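Local atomic coordinates of jasmonate-induced oxygenase 2 (Arabidopsis thaliana, PDB entry 6LSV), a protein that oxidises the plant defence hormone jasmonate to 12-hydroxyjasmonate, using iron, molecular oxygen and 2-oxoglutarate, which is converted to succinate and carbon dioxide. Residues Q241-Q246 with T255-P260; N96-F101 with L237-V242; E170-L175 with L297-N302. All blocks are in the same frame, centred on the assembly; numbering follows the deposited sequence.

The three contacts illustrate how an iron and 2-oxoglutarate dioxygenase builds part of its cosubstrate pocket from residues of several contacts. Interactions 1 and 2 share Gln241 and Val242, their centres lie about 12 Å apart, and Pro258 CG packs on Asp239 O at 3.5 Å. Leu245 of the first and Pro238 of the second both touch 2-oxoglutarate. Interaction 3 lies deeper, its centre about 17 Å from that of interaction 2, yet Leu237 N and Leu297 O, 2.8 Å apart, probably join them by a hydrogen bond. Its strand brings Ala298 to 2-oxoglutarate and Phe300 to jasmonate, whereas interactions 1 and 3 do not touch, their nearest atoms being about 9 Å apart.

Interaction 1. Residues Q241-Q246 with T255-P260; sequences QVFGLQ and TVKPHP
Gln246 and Thr255 are paired on neighbouring strands, 245-248 and 253-255, of a small antiparallel sheet in the jelly-roll (double-stranded beta-helix) fold of 2-oxoglutarate dioxygenases. They form a non-hydrogen-bonded pair with CA atoms 4.3 Å apart, and both side chains project from the same face. Among the polar contacts, Gln246 NE2 is modelled as a donor 2.5 Å from Thr255 OG1, a separation too short to be taken literally. Gln246 OE1 accepts from Arg285 NE. The backbone bond from Val256 N to Leu245 O measures 2.9 Å and is nearly straight, at 167°. A water continues the connection where the two segments diverge, accepting from Gly244 N and donating to Val256 O.

The apolar contacts divide between two patches. Leu245 runs along Val256, CD2 of the leucine 4.1 Å from CB of the valine, and both also touch Ile264 of strand 263-267. Leu245 is a residue of the 2-oxoglutarate pocket, so this patch backs part of the cosubstrate site. The second patch gathers around Phe243, whose CG is set beside the backbone N (chi1 -53°), a torsion that lets the ring lie by Lys257 and Pro258. The ring runs alongside the aliphatic part of Lys257, whose NZ is hydrogen-bonded to Asn44, and crosses Pro258 at about a right angle, with Phe243 CD1 3.6 Å from Pro258 CD.

Interaction 2. Residues N96-F101 with L237-V242; sequences NWREFF and LPDDQV
Arg98 reaches from helix 87-102 to Asp239 in an Asx turn, in the loop that follows strand 233-237 of the dioxygenase core. The firmly held part is the turn itself. Asp239 OD1 accepts from Gln241 N at 3.0 Å and from Val242 N at 3.1 Å, and the two donors approach from opposite faces of the carboxylate plane. The other oxygen, OD2, accepts from Val295 N of strand 294-302. Both carboxylate oxygens are thus tied to backbone, which fixes the rotation of the group beside Arg294, a residue that binds 2-oxoglutarate.

The helix side is much looser. Only 76 Å² is buried between the segments, and the salt bridge from Arg98 NH2 to Asp239 OD2 is long, at 3.8 Å. Guanidinium and carboxylate planes stand 76° apart, with OD2 near the guanidinium plane, at its edge. The arginine leaves the helix with CG anti to its backbone N (chi1 -174°) and bends at chi3; it also forms salt bridges with Glu95, its strongest partner, through NE and with Glu293 through NH1. Asp240 probably adds a weaker electrostatic attraction, its OD1 lying 4.2 Å from Arg98 NH2.

Interaction 3. Residues E170-L175 with L297-N302; sequences EELVKL and LAFFYN. With AKG (2-oxoglutaric acid), chain C; JAA ({(1R,2R)-3-oxo-2-[(2Z)-pent-2-en-1-yl]cyclopentyl}acetic acid), chain D.
Leu172 lies over one face of the Phe299 ring, its CB 3.7 Å from the ring centroid and only 2° off the normal, a CH-pi contact centred on the aromatic face. The two side chains pass one another head to tail, which brings the leucine's CD2 branch back over the root of the phenylalanine, 3.5 Å from Phe299 CB. Val173 meets the same ring differently: its CG2 methyl sits at the edge, near the ring plane, 3.6 Å from Phe299 CZ. One aromatic side chain is therefore held on a face by one helical residue and at its far rim by the next. Tyr301 makes the looser contact beyond, with CE1 4.2 Å from Val173 O, while its hydroxyl is hydrogen-bonded to Gln195.

Phe299 reaches the helix because its side chain leaves the strand toward it and its CG lies anti to the backbone N (chi1 174°). This is a helix packed against the outside of the jelly-roll core characteristic of 2-oxoglutarate dioxygenases: the short axes of 170-175 and 297-302 approach to 9.5 Å at a crossing angle of -49°.

Strand 294-302 is placed in its sheet between strands 233-237 and 204-212, through backbone bonds that include Phe299 with Ile235 and Phe300 with Cys206. Residues 298 and 300 turn the other way, into the active site. Ala298 CB approaches O1 of 2-oxoglutarate at 3.7 Å, and Phe300 CZ lies 3.9 Å from C09 of jasmonate. Around the ligands, Asn210 and Arg294 hydrogen-bond 2-oxoglutarate, and Arg208, Arg333 and Arg337 hydrogen-bond jasmonate.

Interaction 1. Residues Q241-Q246 with T255-P260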
# COMPACT_ATOMS: atom_id res chain seq x y z
N GLN A 241 16.64 5.47 1.47
CA GLN A 241 17.56 6.61 1.52
C GLN A 241 16.83 7.94 1.65
O GLN A 241 17.38 8.90 2.20
CB GLN A 241 18.43 6.64 0.26
CG GLN A 241 19.45 5.51 0.17
CD GLN A 241 20.56 5.62 1.20
OE1 GLN A 241 20.54 4.93 2.22
NE2 GLN A 241 21.53 6.49 0.93
N VAL A 242 15.60 8.04 1.14
CA VAL A 242 14.93 9.32 0.98
C VAL A 242 13.61 9.30 1.74
O VAL A 242 12.80 8.38 1.56
CB VAL A 242 14.68 9.65 -0.51
CG1 VAL A 242 14.41 11.13 -0.69
CG2 VAL A 242 15.86 9.20 -1.35
N PHE A 243 13.40 10.31 2.58
CA PHE A 243 12.16 10.40 3.33
C PHE A 243 11.04 10.89 2.42
O PHE A 243 11.28 11.57 1.42
CB PHE A 243 12.32 11.35 4.52
CG PHE A 243 13.48 11.02 5.43
CD1 PHE A 243 13.92 9.71 5.59
CD2 PHE A 243 14.15 12.02 6.12
CE1 PHE A 243 14.99 9.41 6.42
CE2 PHE A 243 15.22 11.73 6.96
CZ PHE A 243 15.64 10.43 7.10
N GLY A 244 9.81 10.52 2.76
CA GLY A 244 8.66 10.94 1.98
C GLY A 244 7.35 10.38 2.48
O GLY A 244 6.30 11.00 2.32
N LEU A 245 7.40 9.20 3.09
CA LEU A 245 6.19 8.58 3.61
C LEU A 245 5.74 9.31 4.87
O LEU A 245 6.53 9.58 5.78
CB LEU A 245 6.44 7.11 3.91
CG LEU A 245 5.34 6.41 4.72
CD1 LEU A 245 4.13 6.15 3.84
CD2 LEU A 245 5.87 5.13 5.31
N GLN A 246 4.45 9.64 4.92
CA GLN A 246 3.87 10.34 6.06
C GLN A 246 2.59 9.64 6.49
O GLN A 246 1.76 9.29 5.65
CB GLN A 246 3.58 11.81 5.72
CG GLN A 246 4.81 12.62 5.37
CD GLN A 246 4.56 14.11 5.46
OE1 GLN A 246 3.52 14.60 5.01
NE2 GLN A 246 5.50 14.84 6.05
N THR A 255 6.32 12.49 9.28
CA THR A 255 7.22 11.86 8.32
C THR A 255 7.96 10.70 8.98
O THR A 255 8.52 10.85 10.07
CB THR A 255 8.21 12.88 7.77
OG1 THR A 255 7.50 14.03 7.31
CG2 THR A 255 9.00 12.28 6.61
N VAL A 256 7.98 9.55 8.31
CA VAL A 256 8.50 8.31 8.86
C VAL A 256 9.94 8.13 8.41
O VAL A 256 10.23 8.11 7.21
CB VAL A 256 7.64 7.11 8.42
CG1 VAL A 256 8.36 5.80 8.69
CG2 VAL A 256 6.29 7.14 9.12
N LYS A 257 10.85 8.00 9.37
CA LYS A 257 12.23 7.65 9.06
C LYS A 257 12.36 6.14 8.91
O LYS A 257 12.13 5.41 9.88
CB LYS A 257 13.18 8.14 10.15
CG LYS A 257 14.59 7.59 9.99
CD LYS A 257 15.60 8.24 10.93
CE LYS A 257 14.94 8.96 12.08
NZ LYS A 257 15.90 9.13 13.21
N PRO A 258 12.71 5.64 7.73
CA PRO A 258 12.78 4.18 7.55
C PRO A 258 13.96 3.59 8.29
O PRO A 258 15.05 4.17 8.33
CB PRO A 258 12.92 4.02 6.04
CG PRO A 258 13.65 5.26 5.62
CD PRO A 258 13.11 6.36 6.51
N HIS A 259 13.73 2.43 8.90
CA HIS A 259 14.77 1.67 9.57
C HIS A 259 15.36 0.65 8.59
O HIS A 259 14.62 -0.01 7.87
CB HIS A 259 14.21 0.96 10.79
CG HIS A 259 15.25 0.31 11.65
ND1 HIS A 259 15.81 0.93 12.75
CD2 HIS A 259 15.83 -0.91 11.58
CE1 HIS A 259 16.69 0.13 13.31
NE2 HIS A 259 16.72 -1.00 12.62
N PRO A 260 16.69 0.54 8.56
CA PRO A 260 17.35 -0.33 7.57
C PRO A 260 16.81 -1.76 7.59
O PRO A 260 16.78 -2.42 8.63
CB PRO A 260 18.82 -0.29 7.99
CG PRO A 260 18.89 0.52 9.26
CD PRO A 260 17.66 1.36 9.29
O HOH W 1 10.12 8.23 4.74

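Interaction 2. Residues N96-F101 with L237-V242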
# COMPACT_ATOMS: atom_id res chain seq x y z
N ASN A 96 16.23 -3.38 -8.57
CA ASN A 96 15.65 -3.87 -9.81
C ASN A 96 14.54 -2.95 -10.30
O ASN A 96 14.49 -2.58 -11.47
CB ASN A 96 15.11 -5.29 -9.62
CG ASN A 96 16.14 -6.35 -9.96
OD1 ASN A 96 16.05 -6.99 -11.00
ND2 ASN A 96 17.11 -6.54 -9.08
N TRP A 97 13.63 -2.58 -9.40
CA TRP A 97 12.54 -1.68 -9.78
C TRP A 97 13.06 -0.28 -10.09
O TRP A 97 12.60 0.36 -11.05
CB TRP A 97 11.47 -1.64 -8.69
CG TRP A 97 10.53 -2.80 -8.76
CD1 TRP A 97 10.50 -3.89 -7.93
CD2 TRP A 97 9.50 -3.01 -9.73
NE1 TRP A 97 9.51 -4.75 -8.32
CE2 TRP A 97 8.88 -4.24 -9.42
CE3 TRP A 97 9.03 -2.27 -10.82
CZ2 TRP A 97 7.81 -4.74 -10.17
CZ3 TRP A 97 7.98 -2.77 -11.56
CH2 TRP A 97 7.38 -4.00 -11.23
N ARG A 98 14.02 0.20 -9.31
CA ARG A 98 14.63 1.50 -9.62
C ARG A 98 15.22 1.49 -11.02
O ARG A 98 15.09 2.48 -11.76
CB ARG A 98 15.70 1.84 -8.59
CG ARG A 98 16.28 3.24 -8.77
CD ARG A 98 17.60 3.42 -8.03
NE ARG A 98 17.52 3.06 -6.62
CZ ARG A 98 16.88 3.78 -5.70
NH1 ARG A 98 16.24 4.90 -6.04
NH2 ARG A 98 16.87 3.38 -4.43
N GLU A 99 15.87 0.39 -11.41
CA GLU A 99 16.41 0.28 -12.76
C GLU A 99 15.30 0.30 -13.80
O GLU A 99 15.44 0.90 -14.87
CB GLU A 99 17.24 -1.00 -12.88
CG GLU A 99 17.66 -1.37 -14.30
CD GLU A 99 18.64 -0.38 -14.90
OE1 GLU A 99 19.84 -0.45 -14.56
OE2 GLU A 99 18.21 0.47 -15.72
N PHE A 100 14.17 -0.36 -13.50
CA PHE A 100 13.03 -0.33 -14.42
C PHE A 100 12.54 1.10 -14.63
O PHE A 100 12.27 1.51 -15.77
CB PHE A 100 11.91 -1.21 -13.88
CG PHE A 100 10.63 -1.11 -14.66
CD1 PHE A 100 10.47 -1.79 -15.85
CD2 PHE A 100 9.58 -0.33 -14.19
CE1 PHE A 100 9.30 -1.70 -16.57
CE2 PHE A 100 8.40 -0.24 -14.91
CZ PHE A 100 8.26 -0.92 -16.10
N PHE A 101 12.43 1.87 -13.55
CA PHE A 101 11.92 3.23 -13.67
C PHE A 101 12.96 4.21 -14.20
O PHE A 101 12.59 5.31 -14.63
CB PHE A 101 11.39 3.71 -12.32
CG PHE A 101 10.06 3.11 -11.95
CD1 PHE A 101 8.91 3.47 -12.63
CD2 PHE A 101 9.97 2.17 -10.94
CE1 PHE A 101 7.68 2.92 -12.30
CE2 PHE A 101 8.74 1.61 -10.60
CZ PHE A 101 7.60 1.99 -11.29
N LEU A 237 7.88 -1.56 1.84
CA LEU A 237 9.33 -1.36 1.85
C LEU A 237 9.60 0.05 1.37
O LEU A 237 9.71 0.29 0.15
CB LEU A 237 10.05 -2.39 0.98
CG LEU A 237 11.57 -2.27 0.98
CD1 LEU A 237 12.11 -2.16 2.40
CD2 LEU A 237 12.22 -3.46 0.26
N PRO A 238 9.69 1.03 2.26
CA PRO A 238 9.91 2.41 1.82
C PRO A 238 11.35 2.62 1.37
O PRO A 238 12.25 1.85 1.69
CB PRO A 238 9.58 3.24 3.06
CG PRO A 238 9.85 2.32 4.20
CD PRO A 238 9.59 0.92 3.72
N ASP A 239 11.54 3.70 0.61
CA ASP A 239 12.85 4.01 0.07
C ASP A 239 13.88 4.12 1.19
O ASP A 239 13.71 4.92 2.12
CB ASP A 239 12.79 5.30 -0.75
CG ASP A 239 14.03 5.51 -1.60
OD1 ASP A 239 15.07 5.91 -1.04
OD2 ASP A 239 13.96 5.28 -2.83
N ASP A 240 14.94 3.32 1.09
CA ASP A 240 15.93 3.21 2.15
C ASP A 240 16.80 4.45 2.32
O ASP A 240 17.63 4.47 3.23
CB ASP A 240 16.83 2.01 1.89
CG ASP A 240 17.85 2.28 0.80
OD1 ASP A 240 17.46 2.74 -0.29
OD2 ASP A 240 19.06 2.04 1.05
N GLN A 241 16.64 5.47 1.47
CA GLN A 241 17.56 6.61 1.52
C GLN A 241 16.83 7.94 1.65
O GLN A 241 17.38 8.90 2.20
CB GLN A 241 18.43 6.64 0.26
CG GLN A 241 19.45 5.51 0.17
CD GLN A 241 20.56 5.62 1.20
OE1 GLN A 241 20.54 4.93 2.22
NE2 GLN A 241 21.53 6.49 0.93
N VAL A 242 15.60 8.04 1.14
CA VAL A 242 14.93 9.32 0.98
C VAL A 242 13.61 9.30 1.74
O VAL A 242 12.80 8.38 1.56
CB VAL A 242 14.68 9.65 -0.51
CG1 VAL A 242 14.41 11.13 -0.69
CG2 VAL A 242 15.86 9.20 -1.35

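Interaction 3. Residues E170-L175 with L297-N302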
# COMPACT_ATOMS: atom_id res chain seq x y z
N GLU A 170 7.05 -14.41 -2.79
CA GLU A 170 6.98 -15.63 -2.00
C GLU A 170 7.32 -15.36 -0.54
O GLU A 170 6.65 -15.87 0.37
CB GLU A 170 7.92 -16.68 -2.58
CG GLU A 170 7.24 -17.81 -3.33
CD GLU A 170 8.17 -18.97 -3.57
OE1 GLU A 170 8.40 -19.76 -2.62
OE2 GLU A 170 8.69 -19.10 -4.70
N GLU A 171 8.37 -14.57 -0.30
CA GLU A 171 8.82 -14.34 1.06
C GLU A 171 7.82 -13.50 1.85
O GLU A 171 7.60 -13.74 3.04
CB GLU A 171 10.19 -13.66 1.05
CG GLU A 171 11.32 -14.57 0.61
CD GLU A 171 11.51 -15.76 1.53
OE1 GLU A 171 11.25 -16.90 1.09
OE2 GLU A 171 11.90 -15.55 2.70
N LEU A 172 7.20 -12.51 1.19
CA LEU A 172 6.26 -11.64 1.90
C LEU A 172 4.91 -12.31 2.11
O LEU A 172 4.19 -11.96 3.04
CB LEU A 172 6.11 -10.32 1.14
CG LEU A 172 7.05 -9.21 1.62
CD1 LEU A 172 8.51 -9.58 1.40
CD2 LEU A 172 6.74 -7.90 0.95
N VAL A 173 4.55 -13.28 1.26
CA VAL A 173 3.37 -14.10 1.54
C VAL A 173 3.59 -14.91 2.82
O VAL A 173 2.69 -15.00 3.67
CB VAL A 173 3.05 -15.00 0.34
CG1 VAL A 173 2.14 -16.15 0.75
CG2 VAL A 173 2.40 -14.19 -0.78
N LYS A 174 4.79 -15.48 2.98
CA LYS A 174 5.11 -16.22 4.19
C LYS A 174 5.11 -15.30 5.41
O LYS A 174 4.57 -15.66 6.47
CB LYS A 174 6.47 -16.90 4.05
CG LYS A 174 6.50 -18.08 3.10
CD LYS A 174 7.90 -18.67 3.00
CE LYS A 174 8.02 -19.63 1.83
NZ LYS A 174 9.31 -19.49 1.10
N LEU A 175 5.72 -14.13 5.28
CA LEU A 175 5.77 -13.19 6.40
C LEU A 175 4.37 -12.73 6.79
O LEU A 175 4.07 -12.57 7.98
CB LEU A 175 6.64 -11.99 6.02
CG LEU A 175 6.62 -10.75 6.93
CD1 LEU A 175 7.04 -11.11 8.35
CD2 LEU A 175 7.51 -9.66 6.35
N LEU A 297 7.99 -0.05 -2.31
CA LEU A 297 7.34 -1.29 -2.71
C LEU A 297 6.20 -1.58 -1.74
O LEU A 297 6.43 -1.72 -0.54
CB LEU A 297 8.34 -2.45 -2.74
CG LEU A 297 9.29 -2.57 -3.94
CD1 LEU A 297 10.32 -1.45 -3.98
CD2 LEU A 297 9.99 -3.92 -3.92
N ALA A 298 4.98 -1.68 -2.27
CA ALA A 298 3.79 -1.92 -1.48
C ALA A 298 3.26 -3.30 -1.81
O ALA A 298 2.73 -3.53 -2.91
CB ALA A 298 2.73 -0.84 -1.74
N PHE A 299 3.40 -4.23 -0.87
CA PHE A 299 2.85 -5.57 -0.99
C PHE A 299 1.51 -5.62 -0.27
O PHE A 299 1.42 -5.24 0.91
CB PHE A 299 3.83 -6.59 -0.40
CG PHE A 299 3.29 -8.00 -0.35
CD1 PHE A 299 2.66 -8.47 0.79
CD2 PHE A 299 3.45 -8.85 -1.42
CE1 PHE A 299 2.18 -9.76 0.85
CE2 PHE A 299 2.97 -10.15 -1.37
CZ PHE A 299 2.33 -10.60 -0.23
N PHE A 300 0.47 -6.06 -0.97
CA PHE A 300 -0.88 -6.11 -0.44
C PHE A 300 -1.27 -7.55 -0.17
O PHE A 300 -1.23 -8.39 -1.07
CB PHE A 300 -1.88 -5.46 -1.41
CG PHE A 300 -1.53 -4.05 -1.79
CD1 PHE A 300 -1.48 -3.04 -0.84
CD2 PHE A 300 -1.27 -3.73 -3.11
CE1 PHE A 300 -1.16 -1.74 -1.20
CE2 PHE A 300 -0.96 -2.43 -3.47
CZ PHE A 300 -0.90 -1.44 -2.52
N TYR A 301 -1.64 -7.84 1.08
CA TYR A 301 -2.12 -9.15 1.50
C TYR A 301 -3.62 -9.04 1.72
O TYR A 301 -4.07 -8.39 2.67
CB TYR A 301 -1.39 -9.61 2.76
CG TYR A 301 -1.57 -11.07 3.09
CD1 TYR A 301 -0.88 -12.06 2.39
CD2 TYR A 301 -2.42 -11.47 4.12
CE1 TYR A 301 -1.03 -13.40 2.71
CE2 TYR A 301 -2.58 -12.80 4.43
CZ TYR A 301 -1.89 -13.76 3.73
OH TYR A 301 -2.05 -15.09 4.04
N ASN A 302 -4.40 -9.68 0.86
CA ASN A 302 -5.82 -9.39 0.82
C ASN A 302 -6.66 -10.64 1.05
O ASN A 302 -6.21 -11.75 0.77
CB ASN A 302 -6.20 -8.77 -0.53
CG ASN A 302 -5.48 -7.46 -0.79
OD1 ASN A 302 -5.24 -6.68 0.13
ND2 ASN A 302 -5.12 -7.23 -2.05
C1 AKG C . 1.52 2.88 -0.98
O1 AKG C . 0.97 2.04 -0.22
O2 AKG C . 1.34 2.79 -2.22
C2 AKG C . 2.36 4.00 -0.37
O5 AKG C . 1.84 4.78 0.36
C3 AKG C . 3.86 4.16 -0.68
C4 AKG C . 4.58 4.64 0.58
C5 AKG C . 5.95 5.23 0.24
O3 AKG C . 6.90 5.18 1.07
O4 AKG C . 6.13 5.76 -0.88
O01 JAA D . -2.88 0.68 -7.60
O02 JAA D . -6.40 -3.94 -5.02
O03 JAA D . -7.95 -3.04 -6.24
C04 JAA D . -5.13 -1.43 -6.22
C05 JAA D . -4.47 0.06 -6.17
C06 JAA D . -5.56 -1.59 -7.70
C07 JAA D . -4.89 -0.61 -8.41
C08 JAA D . -3.91 0.15 -7.34
C09 JAA D . -3.39 0.19 -5.01
C10 JAA D . -6.26 -1.54 -5.35
C11 JAA D . -4.07 0.61 -3.70
C12 JAA D . -6.90 -2.92 -5.55
C13 JAA D . -3.60 1.60 -2.97
C14 JAA D . -2.36 2.39 -3.39
C15 JAA D . -2.66 3.88 -3.37